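Local atomic coordinates of putative Lipoprotein (Clostridium perfringens, PDB entry 5J7R), a protein that is of unknown function but, as a putative lipoprotein with a sporulation and spore germination domain, probably works at the cell envelope. Residues 71-79 and 109-117; 141-149 and 154-162. One frame throughout, in Å; residues are numbered along the deposited sequence. Where two conformers were deposited one is given.

Contact 1. Residues 71-79 and 109-117; sequences GSLAPILPK and KEQATLEGI
Ile-76 lies against Thr-113 and the turn that follows it, bringing the irregular loop 71-79 onto helix 107-121: loop-on-helix packing within the sporulation and spore germination domain. Traced outward, the Ile-76 side chain passes over successive parts of the helix. Its CB stands 3.8 Å from Thr-113 OG1. The CG2 branch comes no nearer than 4.4 Å to Ala-112 O, a looser approach. The other branch ends in CD1, which is 4.1 Å from Ile-117 CG1 and 4.2 Å from the backbone C of Gly-116. Because Gly-116 has no side chain, the methyl can settle against bare helix backbone. Leu-63 of helix 51-65 and Tyr-30 of the second subunit also pack on Ile-76, so this residue is buried among three parts of the assembly.

Polar grip comes from two side chains one helical turn apart, which take consecutive carbonyls of the loop. Thr-113 OG1 donates to Ile-76 O over 2.6 Å; it lies in the carbonyl plane, on a lone pair, and the C=O...OG1 angle is 129°. Thr-113 CG2 lies close to the same oxygen, Ile-76 O, at 3.0 Å, and also meets Leu-77 CD2 at 3.9 Å; the Thr-113 and Leu-77 side chains cross at about a right angle. Leu-77 CD2 also touches Ile-117 CD1, extending the apolar seam down the helix.

Lys-109 reaches the loop by a bend at chi2 (73°), and its ammonium forms a salt bridge with Asp-32 of the second subunit as well as its bond to the loop. That bond, from Lys-109 NZ to Pro-75 O, spans 2.6 Å and runs nearly along the C=O axis, at 171°.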
loop_
_atom_site.group_PDB
_atom_site.type_symbol
_atom_site.label_atom_id
_atom_site.label_comp_id
_atom_site.label_asym_id
_atom_site.label_seq_id
_atom_site.Cartn_x
_atom_site.Cartn_y
_atom_site.Cartn_z
ATOM N N GLY A 71 -24.420 -12.762 0.139
ATOM C CA GLY A 71 -24.082 -13.557 1.315
ATOM C C GLY A 71 -25.158 -13.479 2.381
ATOM O O GLY A 71 -26.216 -12.887 2.181
ATOM N N SER A 72 -24.850 -14.045 3.539
ATOM C CA SER A 72 -25.766 -14.085 4.672
ATOM C C SER A 72 -25.365 -13.207 5.854
ATOM O O SER A 72 -26.064 -13.172 6.859
ATOM C CB SER A 72 -25.824 -15.520 5.160
ATOM O OG SER A 72 -24.536 -15.975 5.540
ATOM N N LEU A 73 -24.252 -12.494 5.734
ATOM C CA LEU A 73 -23.760 -11.663 6.825
ATOM C C LEU A 73 -24.532 -10.358 6.964
ATOM O O LEU A 73 -25.144 -9.882 6.005
ATOM C CB LEU A 73 -22.274 -11.392 6.610
ATOM C CG LEU A 73 -21.424 -12.648 6.387
ATOM C CD1 LEU A 73 -19.963 -12.296 6.151
ATOM C CD2 LEU A 73 -21.551 -13.621 7.549
ATOM N N ALA A 74 -24.509 -9.795 8.172
ATOM C CA ALA A 74 -25.192 -8.540 8.474
ATOM C C ALA A 74 -24.186 -7.413 8.707
ATOM O O ALA A 74 -23.045 -7.668 9.110
ATOM C CB ALA A 74 -26.069 -8.703 9.697
ATOM N N PRO A 75 -24.599 -6.159 8.444
ATOM C CA PRO A 75 -23.691 -5.024 8.658
ATOM C C PRO A 75 -23.379 -4.776 10.142
ATOM O O PRO A 75 -24.146 -5.199 11.025
ATOM C CB PRO A 75 -24.466 -3.833 8.075
ATOM C CG PRO A 75 -25.895 -4.264 8.068
ATOM C CD PRO A 75 -25.861 -5.736 7.810
ATOM N N ILE A 76 -22.250 -4.114 10.385
ATOM C CA ILE A 76 -21.790 -3.770 11.738
ATOM C C ILE A 76 -21.875 -2.269 12.048
ATOM O O ILE A 76 -21.766 -1.878 13.209
ATOM C CB ILE A 76 -20.360 -4.289 12.024
ATOM C CG1 ILE A 76 -19.335 -3.713 11.041
ATOM C CG2 ILE A 76 -20.352 -5.811 11.965
ATOM C CD1 ILE A 76 -17.913 -4.102 11.367
ATOM N N LEU A 77 -22.056 -1.449 11.016
ATOM C CA LEU A 77 -22.198 0.003 11.157
ATOM C C LEU A 77 -23.298 0.467 10.215
ATOM O O LEU A 77 -23.519 -0.167 9.187
ATOM C CB LEU A 77 -20.898 0.735 10.786
ATOM C CG LEU A 77 -19.669 0.594 11.686
ATOM C CD1 LEU A 77 -18.441 1.192 11.023
ATOM C CD2 LEU A 77 -19.922 1.231 13.048
ATOM N N PRO A 78 -24.006 1.559 10.563
ATOM C CA PRO A 78 -25.047 2.082 9.668
ATOM C C PRO A 78 -24.484 2.448 8.290
ATOM O O PRO A 78 -23.350 2.924 8.193
ATOM C CB PRO A 78 -25.533 3.331 10.395
ATOM C CG PRO A 78 -25.308 3.019 11.828
ATOM C CD PRO A 78 -24.015 2.259 11.858
ATOM N N LYS A 79 -25.276 2.228 7.246
ATOM C CA LYS A 79 -24.840 2.495 5.875
ATOM C C LYS A 79 -24.522 3.971 5.608
ATOM O O LYS A 79 -23.600 4.279 4.851
ATOM C CB LYS A 79 -25.844 1.928 4.870
ATOM C CG LYS A 79 -25.324 2.024 3.430
ATOM C CD LYS A 79 -25.715 0.813 2.584
ATOM C CE LYS A 79 -25.435 1.003 1.113
ATOM N NZ LYS A 79 -25.936 -0.134 0.292
ATOM N N LYS A 109 -25.308 -7.035 19.460
ATOM C CA LYS A 109 -25.006 -6.426 18.159
ATOM C C LYS A 109 -23.821 -5.464 18.298
ATOM O O LYS A 109 -22.897 -5.482 17.473
ATOM C CB LYS A 109 -26.238 -5.691 17.611
ATOM C CG LYS A 109 -26.125 -5.065 16.248
ATOM C CD LYS A 109 -26.122 -6.098 15.133
ATOM C CE LYS A 109 -25.692 -5.450 13.787
ATOM N NZ LYS A 109 -25.977 -6.227 12.541
ATOM N N GLU A 110 -23.836 -4.645 19.349
ATOM C CA GLU A 110 -22.759 -3.685 19.584
ATOM C C GLU A 110 -21.432 -4.400 19.823
ATOM O O GLU A 110 -20.388 -3.927 19.379
ATOM C CB GLU A 110 -23.070 -2.749 20.756
ATOM C CG GLU A 110 -21.987 -1.690 20.983
ATOM C CD GLU A 110 -22.294 -0.701 22.095
ATOM O OE1 GLU A 110 -23.046 -1.072 23.001
ATOM O OE2 GLU A 110 -21.755 0.437 22.078
ATOM N N GLN A 111 -21.468 -5.532 20.516
ATOM C CA GLN A 111 -20.237 -6.276 20.777
ATOM C C GLN A 111 -19.665 -6.841 19.473
ATOM O O GLN A 111 -18.451 -6.894 19.304
ATOM C CB GLN A 111 -20.456 -7.389 21.800
ATOM C CG GLN A 111 -19.176 -8.138 22.139
ATOM C CD GLN A 111 -19.341 -9.162 23.240
ATOM O OE1 GLN A 111 -20.342 -9.177 23.956
ATOM N NE2 GLN A 111 -18.341 -10.022 23.389
ATOM N N ALA A 112 -20.540 -7.255 18.560
ATOM C CA ALA A 112 -20.106 -7.800 17.269
ATOM C C ALA A 112 -19.464 -6.691 16.441
ATOM O O ALA A 112 -18.476 -6.917 15.749
ATOM C CB ALA A 112 -21.276 -8.415 16.524
ATOM N N THR A 113 -20.030 -5.490 16.525
ATOM C CA THR A 113 -19.506 -4.335 15.814
ATOM C C THR A 113 -18.083 -4.024 16.254
ATOM O O THR A 113 -17.187 -3.909 15.419
ATOM C CB THR A 113 -20.385 -3.094 16.038
ATOM O OG1 THR A 113 -21.650 -3.295 15.404
ATOM C CG2 THR A 113 -19.733 -1.837 15.453
ATOM N N LEU A 114 -17.871 -3.904 17.559
ATOM C CA LEU A 114 -16.535 -3.601 18.082
ATOM C C LEU A 114 -15.536 -4.729 17.775
ATOM O O LEU A 114 -14.388 -4.458 17.413
ATOM C CB LEU A 114 -16.591 -3.291 19.581
ATOM C CG LEU A 114 -17.564 -2.165 19.985
ATOM C CD1 LEU A 114 -17.489 -1.938 21.490
ATOM C CD2 LEU A 114 -17.319 -0.859 19.243
ATOM N N GLU A 115 -15.971 -5.980 17.902
ATOM C CA GLU A 115 -15.093 -7.114 17.600
ATOM C C GLU A 115 -14.781 -7.173 16.097
ATOM O O GLU A 115 -13.676 -7.552 15.713
ATOM C CB GLU A 115 -15.693 -8.441 18.072
ATOM C CG GLU A 115 -15.750 -8.589 19.587
ATOM C CD GLU A 115 -16.345 -9.913 20.059
ATOM O OE1 GLU A 115 -16.924 -10.627 19.227
ATOM O OE2 GLU A 115 -16.256 -10.234 21.268
ATOM N N GLY A 116 -15.754 -6.795 15.262
ATOM C CA GLY A 116 -15.582 -6.789 13.803
ATOM C C GLY A 116 -14.587 -5.733 13.324
ATOM O O GLY A 116 -13.769 -5.992 12.449
ATOM N N ILE A 117 -14.661 -4.546 13.916
ATOM C CA ILE A 117 -13.751 -3.462 13.587
ATOM C C ILE A 117 -12.329 -3.873 14.009
ATOM O O ILE A 117 -11.395 -3.770 13.221
ATOM C CB ILE A 117 -14.185 -2.139 14.252
ATOM C CG1 ILE A 117 -15.543 -1.712 13.687
ATOM C CG2 ILE A 117 -13.172 -1.030 13.975
ATOM C CD1 ILE A 117 -16.180 -0.530 14.394
#

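Contact 2. Residues 141-149 and 154-162; sequences SLGGNFDIS and KEDIPNLKI
Phe-146 and Lys-161 face each other as a non-hydrogen-bonded antiparallel pair, with bonds on both flanks. Asp-147 N donates to Leu-160 O over 2.8 Å, and Ile-162 N donates to Asn-145 O over 3.0 Å. Both are straight at hydrogen, 170° and 178°, although the second donor stands above the carbonyl plane. The same two oxygens also receive CA-H...O contacts, from Phe-146 and Lys-161 respectively, so each carbonyl meets two neighbouring residues of the other segment.

The tight side is the Phe-146 ring. Its CG lies anti to the carbonyl carbon (chi1 -73°), and although CB leaves away from 154-162, the ring end swings back to it. Ile-157 O meets the ring edge in plane, 3.5 Å from CE2, while Ile-157 CG2 touches that same CE2 at 3.8 Å. Over one face lies Lys-161 CG. Glu-110 and Leu-114 of helix 107-121 also pack on the ring, which is buried. A second close spot is Asp-147 O, with the Leu-160 side chain packed against it from one side: CD1 of Leu-160 is 3.4 Å from that oxygen, and CB, CG and CD2 are scarcely farther.

The other side is more open. Lys-161 and Ile-162 are exposed, and the amine end of Lys-161 leads away from 141-149. Ile-162, the last ordered residue, drapes CG1 along the Asn-145 carbonyl, while its CG2 meets Asp-147 CB only at 4.2 Å.

Within 141-149, Ser-141 OG accepts from Gly-144 N at 2.8 Å, an ST motif, and donates to Phe-146 O; Asp-147 OD1 accepts from Ser-149 N in an Asx turn. Together these describe an irregular C-terminal tail folded back on itself through one isolated antiparallel beta bridge.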
loop_
_atom_site.group_PDB
_atom_site.type_symbol
_atom_site.label_atom_id
_atom_site.label_comp_id
_atom_site.label_asym_id
_atom_site.label_seq_id
_atom_site.Cartn_x
_atom_site.Cartn_y
_atom_site.Cartn_z
ATOM N N SER A 141 -20.101 5.924 24.085
ATOM C CA SER A 141 -20.571 4.680 23.452
ATOM C C SER A 141 -21.267 4.885 22.103
ATOM O O SER A 141 -21.843 5.943 21.850
ATOM C CB SER A 141 -21.567 3.989 24.403
ATOM O OG SER A 141 -21.996 2.734 23.896
ATOM N N LEU A 142 -21.209 3.867 21.241
ATOM C CA LEU A 142 -21.887 3.914 19.942
ATOM C C LEU A 142 -23.317 3.433 20.074
ATOM O O LEU A 142 -24.249 4.096 19.623
ATOM C CB LEU A 142 -21.198 3.033 18.898
ATOM C CG LEU A 142 -19.847 3.457 18.354
ATOM C CD1 LEU A 142 -19.377 2.417 17.350
ATOM C CD2 LEU A 142 -19.928 4.827 17.703
ATOM N N GLY A 143 -23.467 2.255 20.675
ATOM C CA GLY A 143 -24.763 1.614 20.873
ATOM C C GLY A 143 -25.420 1.848 22.204
ATOM O O GLY A 143 -26.629 1.767 22.294
ATOM N N GLY A 144 -24.616 2.106 23.236
ATOM C CA GLY A 144 -25.112 2.347 24.579
ATOM C C GLY A 144 -24.610 1.322 25.592
ATOM O O GLY A 144 -24.557 1.607 26.791
ATOM N N ASN A 145 -24.205 0.142 25.122
ATOM C CA ASN A 145 -23.758 -0.932 26.039
ATOM C C ASN A 145 -22.252 -1.095 26.273
ATOM O O ASN A 145 -21.847 -1.921 27.088
ATOM C CB ASN A 145 -24.287 -2.279 25.544
ATOM C CG ASN A 145 -25.782 -2.252 25.218
ATOM O OD1 ASN A 145 -26.589 -2.200 26.131
ATOM N ND2 ASN A 145 -26.160 -2.360 23.931
ATOM N N PHE A 146 -21.424 -0.352 25.552
ATOM C CA PHE A 146 -19.974 -0.459 25.693
ATOM C C PHE A 146 -19.288 0.889 25.784
ATOM O O PHE A 146 -19.608 1.814 25.045
ATOM C CB PHE A 146 -19.376 -1.299 24.560
ATOM C CG PHE A 146 -19.662 -2.763 24.684
ATOM C CD1 PHE A 146 -20.822 -3.307 24.161
ATOM C CD2 PHE A 146 -18.766 -3.602 25.344
ATOM C CE1 PHE A 146 -21.089 -4.658 24.287
ATOM C CE2 PHE A 146 -19.026 -4.953 25.473
ATOM C CZ PHE A 146 -20.192 -5.483 24.944
ATOM N N ASP A 147 -18.328 0.966 26.703
ATOM C CA ASP A 147 -17.558 2.176 26.946
ATOM C C ASP A 147 -16.369 2.254 25.986
ATOM O O ASP A 147 -15.444 1.439 26.065
ATOM C CB ASP A 147 -17.071 2.192 28.403
ATOM C CG ASP A 147 -16.381 3.498 28.790
ATOM O OD1 ASP A 147 -16.380 4.454 27.984
ATOM O OD2 ASP A 147 -15.854 3.572 29.923
ATOM N N ILE A 148 -16.416 3.225 25.074
ATOM C CA ILE A 148 -15.329 3.451 24.090
ATOM C C ILE A 148 -14.695 4.831 24.317
ATOM O O ILE A 148 -14.303 5.524 23.383
ATOM C CB ILE A 148 -15.776 3.266 22.621
ATOM C CG1 ILE A 148 -16.916 4.205 22.258
ATOM C CG2 ILE A 148 -16.232 1.826 22.416
ATOM C CD1 ILE A 148 -17.147 4.264 20.766
ATOM N N SER A 149 -14.597 5.200 25.588
ATOM C CA SER A 149 -14.036 6.477 26.007
ATOM C C SER A 149 -12.526 6.540 25.794
ATOM O O SER A 149 -11.984 7.621 25.543
ATOM C CB SER A 149 -14.361 6.720 27.490
ATOM O OG SER A 149 -13.855 7.957 27.944
ATOM N N LYS A 154 -8.911 -6.247 21.614
ATOM C CA LYS A 154 -9.835 -7.390 21.743
ATOM C C LYS A 154 -10.049 -7.771 23.214
ATOM O O LYS A 154 -11.191 -7.891 23.672
ATOM C CB LYS A 154 -9.287 -8.612 20.977
ATOM C CG LYS A 154 -10.238 -9.834 20.952
ATOM C CD LYS A 154 -11.455 -9.673 20.062
ATOM C CE LYS A 154 -11.100 -9.650 18.580
ATOM N NZ LYS A 154 -12.300 -9.476 17.718
ATOM N N GLU A 155 -8.941 -7.948 23.936
ATOM C CA GLU A 155 -8.951 -8.328 25.363
ATOM C C GLU A 155 -9.773 -7.398 26.259
ATOM O O GLU A 155 -10.420 -7.847 27.199
ATOM C CB GLU A 155 -7.518 -8.350 25.915
ATOM C CG GLU A 155 -6.572 -9.318 25.223
ATOM C CD GLU A 155 -7.018 -10.761 25.345
ATOM O OE1 GLU A 155 -6.401 -11.631 24.696
ATOM O OE2 GLU A 155 -7.984 -11.026 26.089
ATOM N N ASP A 156 -9.732 -6.105 25.958
ATOM C CA ASP A 156 -10.443 -5.096 26.743
ATOM C C ASP A 156 -11.966 -5.038 26.572
ATOM O O ASP A 156 -12.625 -4.410 27.386
ATOM C CB ASP A 156 -9.878 -3.712 26.384
ATOM C CG ASP A 156 -8.361 -3.614 26.574
ATOM O OD1 ASP A 156 -7.826 -4.213 27.532
ATOM O OD2 ASP A 156 -7.712 -2.911 25.762
ATOM N N ILE A 157 -12.525 -5.687 25.547
ATOM C CA ILE A 157 -13.985 -5.608 25.287
ATOM C C ILE A 157 -14.906 -6.024 26.447
ATOM O O ILE A 157 -15.796 -5.250 26.815
ATOM C CB ILE A 157 -14.392 -6.315 23.964
ATOM C CG1 ILE A 157 -13.710 -5.633 22.770
ATOM C CG2 ILE A 157 -15.908 -6.269 23.774
ATOM C CD1 ILE A 157 -13.956 -6.311 21.439
ATOM N N PRO A 158 -14.723 -7.239 27.011
ATOM C CA PRO A 158 -15.589 -7.640 28.145
ATOM C C PRO A 158 -15.552 -6.671 29.344
ATOM O O PRO A 158 -16.576 -6.459 29.994
ATOM C CB PRO A 158 -15.031 -9.013 28.544
ATOM C CG PRO A 158 -14.395 -9.539 27.305
ATOM C CD PRO A 158 -13.832 -8.339 26.593
ATOM N N ASN A 159 -14.386 -6.079 29.604
ATOM C CA ASN A 159 -14.201 -5.130 30.712
ATOM C C ASN A 159 -14.864 -3.767 30.490
ATOM O O ASN A 159 -15.028 -3.003 31.436
ATOM C CB ASN A 159 -12.706 -4.888 30.956
ATOM C CG ASN A 159 -11.948 -6.158 31.298
ATOM O OD1 ASN A 159 -12.536 -7.229 31.465
ATOM N ND2 ASN A 159 -10.628 -6.042 31.405
ATOM N N LEU A 160 -15.227 -3.461 29.246
ATOM C CA LEU A 160 -15.851 -2.171 28.897
ATOM C C LEU A 160 -17.376 -2.195 28.865
ATOM O O LEU A 160 -17.995 -1.219 28.436
ATOM C CB LEU A 160 -15.330 -1.711 27.524
ATOM C CG LEU A 160 -13.820 -1.458 27.427
ATOM C CD1 LEU A 160 -13.385 -1.271 25.978
ATOM C CD2 LEU A 160 -13.394 -0.276 28.289
ATOM N N LYS A 161 -17.987 -3.284 29.331
ATOM C CA LYS A 161 -19.431 -3.404 29.289
ATOM C C LYS A 161 -20.075 -2.547 30.384
ATOM O O LYS A 161 -19.646 -2.568 31.543
ATOM C CB LYS A 161 -19.870 -4.866 29.366
ATOM C CG LYS A 161 -21.280 -5.106 28.850
ATOM C CD LYS A 161 -21.957 -6.364 29.392
ATOM C CE LYS A 161 -22.631 -5.971 30.703
ATOM N NZ LYS A 161 -23.487 -7.040 31.278
ATOM N N ILE A 162 -21.091 -1.783 29.986
ATOM C CA ILE A 162 -21.819 -0.891 30.882
ATOM C C ILE A 162 -23.320 -1.017 30.674
ATOM O O ILE A 162 -24.085 -0.964 31.629
ATOM C CB ILE A 162 -21.384 0.580 30.677
ATOM C CG1 ILE A 162 -21.600 1.031 29.217
ATOM C CG2 ILE A 162 -19.917 0.750 31.057
ATOM C CD1 ILE A 162 -21.216 2.472 28.940
#

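How the contacts relate
Along the chain the contacts come in series, contact 1 closing before contact 2 opens, and their centres lie 15 Å apart. Helix 107-121 joins them: it supplies one segment of contact 1, while residues turned away from loop 71-79 meet contact 2. Glu-110 gives the clearest evidence, with OE1 2.7 Å from Asn-145 N and OE2 2.9 Å from Gly-143 N, both probable hydrogen bonds; Lys-154 NZ adds a weak one to Glu-115 O. Leu-114 and Ile-117 pack on strand 129-134 of the mixed sheet. The helix is thus held between loop, sheet and C-terminal tail; both contacts border the second subunit, contact 1 far more extensively than contact 2, which reaches it through Lys-154.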